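Local coordinates for uncharacterized protein (Eubacterium siraeum, PDB 4OBM) that is of unknown function but belongs to the LytR-CpsA-Psr family, and so probably helps attach glycopolymers to the cell wall, at residues A14-V26 / Y209-S221. Residues are numbered along the deposited sequence; the frame is centred on the assembly and turned at random.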
loop_
_atom_site.group_PDB
_atom_site.type_symbol
_atom_site.label_atom_id
_atom_site.label_comp_id
_atom_site.label_asym_id
_atom_site.label_seq_id
_atom_site.Cartn_x
_atom_site.Cartn_y
_atom_site.Cartn_z
ATOM N N ALA A 14 0.376 24.433 22.792
ATOM C CA ALA A 14 1.243 24.412 21.607
ATOM C C ALA A 14 0.545 23.955 20.319
ATOM O O ALA A 14 -0.394 23.147 20.360
ATOM C CB ALA A 14 2.436 23.510 21.861
ATOM N N ILE A 15 1.053 24.465 19.171
ATOM C CA ILE A 15 0.615 24.106 17.821
ATOM C C ILE A 15 0.886 22.608 17.609
ATOM O O ILE A 15 1.939 22.111 18.024
ATOM C CB ILE A 15 1.329 24.980 16.765
ATOM N N PHE A 16 -0.091 21.890 17.024
ATOM C CA PHE A 16 -0.020 20.447 16.805
ATOM C C PHE A 16 1.042 20.067 15.784
ATOM O O PHE A 16 1.110 20.641 14.691
ATOM C CB PHE A 16 -1.391 19.884 16.381
ATOM C CG PHE A 16 -1.429 18.404 16.063
ATOM C CD1 PHE A 16 -1.250 17.453 17.062
ATOM C CD2 PHE A 16 -1.680 17.961 14.767
ATOM C CE1 PHE A 16 -1.286 16.087 16.767
ATOM C CE2 PHE A 16 -1.728 16.592 14.473
ATOM C CZ PHE A 16 -1.532 15.664 15.474
ATOM N N THR A 17 1.888 19.106 16.174
ATOM C CA THR A 17 2.927 18.502 15.348
ATOM C C THR A 17 2.961 17.012 15.747
ATOM O O THR A 17 3.368 16.694 16.870
ATOM C CB THR A 17 4.277 19.244 15.442
ATOM O OG1 THR A 17 4.078 20.624 15.127
ATOM C CG2 THR A 17 5.321 18.671 14.486
ATOM N N PRO A 18 2.455 16.116 14.862
ATOM C CA PRO A 18 2.409 14.669 15.182
ATOM C C PRO A 18 3.754 14.032 15.520
ATOM O O PRO A 18 4.732 14.221 14.799
ATOM C CB PRO A 18 1.866 14.018 13.901
ATOM C CG PRO A 18 1.285 15.097 13.123
ATOM C CD PRO A 18 1.893 16.396 13.535
ATOM N N ASP A 19 3.775 13.232 16.594
ATOM C CA ASP A 19 4.957 12.487 17.029
ATOM C C ASP A 19 4.858 11.009 16.555
ATOM O O ASP A 19 3.921 10.662 15.825
ATOM C CB ASP A 19 5.176 12.599 18.562
ATOM C CG ASP A 19 3.940 12.528 19.453
ATOM O OD1 ASP A 19 3.037 11.722 19.157
ATOM O OD2 ASP A 19 3.908 13.241 20.478
ATOM N N SER A 20 5.834 10.157 16.951
ATOM C CA SER A 20 5.925 8.741 16.566
ATOM C C SER A 20 4.730 7.880 17.039
ATOM O O SER A 20 4.571 6.775 16.530
ATOM C CB SER A 20 7.223 8.126 17.086
ATOM O OG SER A 20 7.209 7.923 18.491
ATOM N N THR A 21 3.910 8.371 18.004
ATOM C CA THR A 21 2.743 7.639 18.527
ATOM C C THR A 21 1.647 7.549 17.451
ATOM O O THR A 21 0.780 6.672 17.517
ATOM C CB THR A 21 2.213 8.289 19.825
ATOM O OG1 THR A 21 1.728 9.605 19.556
ATOM C CG2 THR A 21 3.258 8.334 20.936
ATOM N N TYR A 22 1.724 8.433 16.443
ATOM C CA TYR A 22 0.795 8.509 15.319
ATOM C C TYR A 22 1.202 7.594 14.150
ATOM O O TYR A 22 0.446 7.480 13.185
ATOM C CB TYR A 22 0.674 9.957 14.832
ATOM C CG TYR A 22 -0.141 10.823 15.764
ATOM C CD1 TYR A 22 -1.533 10.815 15.718
ATOM C CD2 TYR A 22 0.480 11.662 16.688
ATOM C CE1 TYR A 22 -2.288 11.621 16.566
ATOM C CE2 TYR A 22 -0.265 12.463 17.550
ATOM C CZ TYR A 22 -1.650 12.439 17.488
ATOM O OH TYR A 22 -2.385 13.245 18.325
ATOM N N ASP A 23 2.383 6.956 14.231
ATOM C CA ASP A 23 2.863 6.043 13.179
ATOM C C ASP A 23 1.961 4.797 13.078
ATOM O O ASP A 23 1.511 4.273 14.098
ATOM C CB ASP A 23 4.315 5.589 13.442
ATOM C CG ASP A 23 5.416 6.632 13.370
ATOM O OD1 ASP A 23 5.100 7.821 13.148
ATOM O OD2 ASP A 23 6.599 6.257 13.543
ATOM N N PHE A 24 1.703 4.332 11.861
ATOM C CA PHE A 24 0.898 3.129 11.692
ATOM C C PHE A 24 1.228 2.414 10.390
ATOM O O PHE A 24 1.745 3.025 9.443
ATOM C CB PHE A 24 -0.608 3.441 11.769
ATOM C CG PHE A 24 -1.187 4.238 10.619
ATOM C CD1 PHE A 24 -1.253 5.627 10.678
ATOM C CD2 PHE A 24 -1.719 3.597 9.503
ATOM C CE1 PHE A 24 -1.819 6.359 9.626
ATOM C CE2 PHE A 24 -2.267 4.331 8.453
ATOM C CZ PHE A 24 -2.322 5.705 8.524
ATOM N N SER A 25 0.901 1.123 10.345
ATOM C CA SER A 25 1.014 0.296 9.154
ATOM C C SER A 25 -0.297 -0.424 8.904
ATOM O O SER A 25 -1.021 -0.748 9.848
ATOM C CB SER A 25 2.162 -0.694 9.264
ATOM O OG SER A 25 3.402 -0.065 8.994
ATOM N N VAL A 26 -0.624 -0.602 7.611
ATOM C CA VAL A 26 -1.820 -1.279 7.099
ATOM C C VAL A 26 -1.396 -2.182 5.963
ATOM O O VAL A 26 -0.728 -1.731 5.019
ATOM C CB VAL A 26 -2.951 -0.306 6.631
ATOM C CG1 VAL A 26 -4.161 -1.071 6.059
ATOM C CG2 VAL A 26 -3.388 0.648 7.747
ATOM N N TYR A 209 -9.224 4.991 12.902
ATOM C CA TYR A 209 -9.188 6.179 12.053
ATOM C C TYR A 209 -9.202 7.473 12.907
ATOM O O TYR A 209 -8.377 8.351 12.646
ATOM C CB TYR A 209 -10.364 6.171 11.047
ATOM C CG TYR A 209 -10.583 7.491 10.332
ATOM C CD1 TYR A 209 -9.862 7.816 9.184
ATOM C CD2 TYR A 209 -11.559 8.389 10.767
ATOM C CE1 TYR A 209 -10.095 9.009 8.498
ATOM C CE2 TYR A 209 -11.784 9.591 10.101
ATOM C CZ TYR A 209 -11.068 9.885 8.952
ATOM O OH TYR A 209 -11.301 11.066 8.291
ATOM N N ASP A 210 -10.126 7.581 13.914
ATOM C CA ASP A 210 -10.298 8.751 14.785
ATOM C C ASP A 210 -9.052 9.104 15.617
ATOM O O ASP A 210 -8.905 10.248 16.051
ATOM C CB ASP A 210 -11.473 8.540 15.748
ATOM C CG ASP A 210 -12.846 8.496 15.097
ATOM O OD1 ASP A 210 -12.928 8.649 13.845
ATOM O OD2 ASP A 210 -13.833 8.295 15.825
ATOM N N ALA A 211 -8.197 8.122 15.874
ATOM C CA ALA A 211 -6.984 8.312 16.650
ATOM C C ALA A 211 -5.820 8.775 15.758
ATOM O O ALA A 211 -4.822 9.297 16.277
ATOM C CB ALA A 211 -6.629 7.012 17.365
ATOM N N LYS A 212 -5.972 8.635 14.417
ATOM C CA LYS A 212 -4.908 8.934 13.444
ATOM C C LYS A 212 -5.205 10.078 12.486
ATOM O O LYS A 212 -4.259 10.751 12.084
ATOM C CB LYS A 212 -4.562 7.675 12.611
ATOM C CG LYS A 212 -4.067 6.475 13.431
ATOM C CD LYS A 212 -2.648 6.623 13.989
ATOM C CE LYS A 212 -2.562 6.140 15.414
ATOM N NZ LYS A 212 -1.412 5.231 15.636
ATOM N N VAL A 213 -6.485 10.307 12.117
ATOM C CA VAL A 213 -6.913 11.358 11.168
ATOM C C VAL A 213 -6.236 12.750 11.438
ATOM O O VAL A 213 -5.841 13.403 10.475
ATOM C CB VAL A 213 -8.458 11.484 11.050
ATOM C CG1 VAL A 213 -9.122 11.921 12.367
ATOM C CG2 VAL A 213 -8.841 12.404 9.899
ATOM N N LYS A 214 -6.051 13.165 12.709
ATOM C CA LYS A 214 -5.397 14.453 13.012
ATOM C C LYS A 214 -3.997 14.504 12.412
ATOM O O LYS A 214 -3.669 15.498 11.778
ATOM C CB LYS A 214 -5.344 14.756 14.518
ATOM C CG LYS A 214 -6.672 15.251 15.072
ATOM C CD LYS A 214 -6.553 15.735 16.510
ATOM C CE LYS A 214 -7.869 15.662 17.249
ATOM N NZ LYS A 214 -8.888 16.591 16.692
ATOM N N ALA A 215 -3.199 13.432 12.573
ATOM C CA ALA A 215 -1.847 13.339 11.986
ATOM C C ALA A 215 -1.896 13.239 10.453
ATOM O O ALA A 215 -1.072 13.862 9.787
ATOM C CB ALA A 215 -1.108 12.138 12.546
ATOM N N ILE A 216 -2.848 12.433 9.900
ATOM C CA ILE A 216 -3.026 12.260 8.452
ATOM C C ILE A 216 -3.308 13.636 7.813
ATOM O O ILE A 216 -2.555 14.044 6.933
ATOM C CB ILE A 216 -4.127 11.207 8.113
ATOM C CG1 ILE A 216 -3.781 9.819 8.688
ATOM C CG2 ILE A 216 -4.373 11.131 6.596
ATOM C CD1 ILE A 216 -4.953 8.790 8.718
ATOM N N VAL A 217 -4.332 14.367 8.290
ATOM C CA VAL A 217 -4.712 15.683 7.763
ATOM C C VAL A 217 -3.534 16.655 7.909
ATOM O O VAL A 217 -3.250 17.382 6.952
ATOM C CB VAL A 217 -6.010 16.222 8.409
ATOM C CG1 VAL A 217 -6.303 17.670 7.993
ATOM C CG2 VAL A 217 -7.200 15.320 8.080
ATOM N N TYR A 218 -2.804 16.612 9.052
ATOM C CA TYR A 218 -1.630 17.444 9.255
ATOM C C TYR A 218 -0.626 17.230 8.136
ATOM O O TYR A 218 -0.194 18.210 7.538
ATOM C CB TYR A 218 -0.954 17.190 10.621
ATOM C CG TYR A 218 0.360 17.935 10.785
ATOM C CD1 TYR A 218 1.545 17.426 10.261
ATOM C CD2 TYR A 218 0.419 19.145 11.464
ATOM C CE1 TYR A 218 2.742 18.134 10.354
ATOM C CE2 TYR A 218 1.616 19.854 11.579
ATOM C CZ TYR A 218 2.777 19.338 11.032
ATOM O OH TYR A 218 3.968 20.006 11.162
ATOM N N THR A 219 -0.218 15.959 7.892
ATOM C CA THR A 219 0.784 15.550 6.892
ATOM C C THR A 219 0.381 15.957 5.464
ATOM O O THR A 219 1.246 16.387 4.693
ATOM C CB THR A 219 1.048 14.030 7.015
ATOM O OG1 THR A 219 1.912 13.824 8.131
ATOM C CG2 THR A 219 1.695 13.419 5.776
ATOM N N LEU A 220 -0.899 15.793 5.111
ATOM C CA LEU A 220 -1.407 16.107 3.772
ATOM C C LEU A 220 -1.638 17.620 3.569
ATOM O O LEU A 220 -1.689 18.072 2.424
ATOM C CB LEU A 220 -2.712 15.340 3.490
ATOM C CG LEU A 220 -2.672 13.820 3.566
ATOM C CD1 LEU A 220 -4.086 13.262 3.531
ATOM C CD2 LEU A 220 -1.817 13.221 2.444
ATOM N N SER A 221 -1.778 18.388 4.667
ATOM C CA SER A 221 -1.956 19.844 4.632
ATOM C C SER A 221 -0.591 20.586 4.534
ATOM O O SER A 221 -0.561 21.823 4.507
ATOM C CB SER A 221 -2.731 20.313 5.860
ATOM O OG SER A 221 -1.941 20.197 7.033
#
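P18 is the bump that fits the Y218 ring: its CD lies 3.5 Å from the ring centroid and 13° off the normal, a CH-pi contact centred over one face. Y218 has CG anti to the backbone N (chi1 174°), which lays the ring beneath the proline. The CB-CG edge of P18 drops onto the helix at A215, CB of P18 standing 3.8 Å from CB of A215. A215 CB also meets the Y22 ring obliquely, 3.5 Å from Y22 CD1; the methyl thus fits the notch between P18 and Y22, which press on it from adjacent sides. F16 crosses K214 at about a right angle, F16 CZ 4.0 Å from K214 CB, with its plane at 88° to that of Y218. Past Y22, the bent K212 chain and F24 run in opposite directions, K212 CD 3.7 Å from F24 CD1, while F24 CZ reaches I216 CD1 at 4.1 Å. K212 NZ donates to T21 O at 3.2 Å, in the carbonyl plane on a lone pair, and weakly to D23 O. An alanine in place of Y218 would probably strip P18 CD of its aromatic floor and open a gap there. Helix 213-220 is thus joined to the segment leading into strand 24-30 chiefly by apolar and CH-pi packing, while the lysine's charge is met by backbone carbonyls.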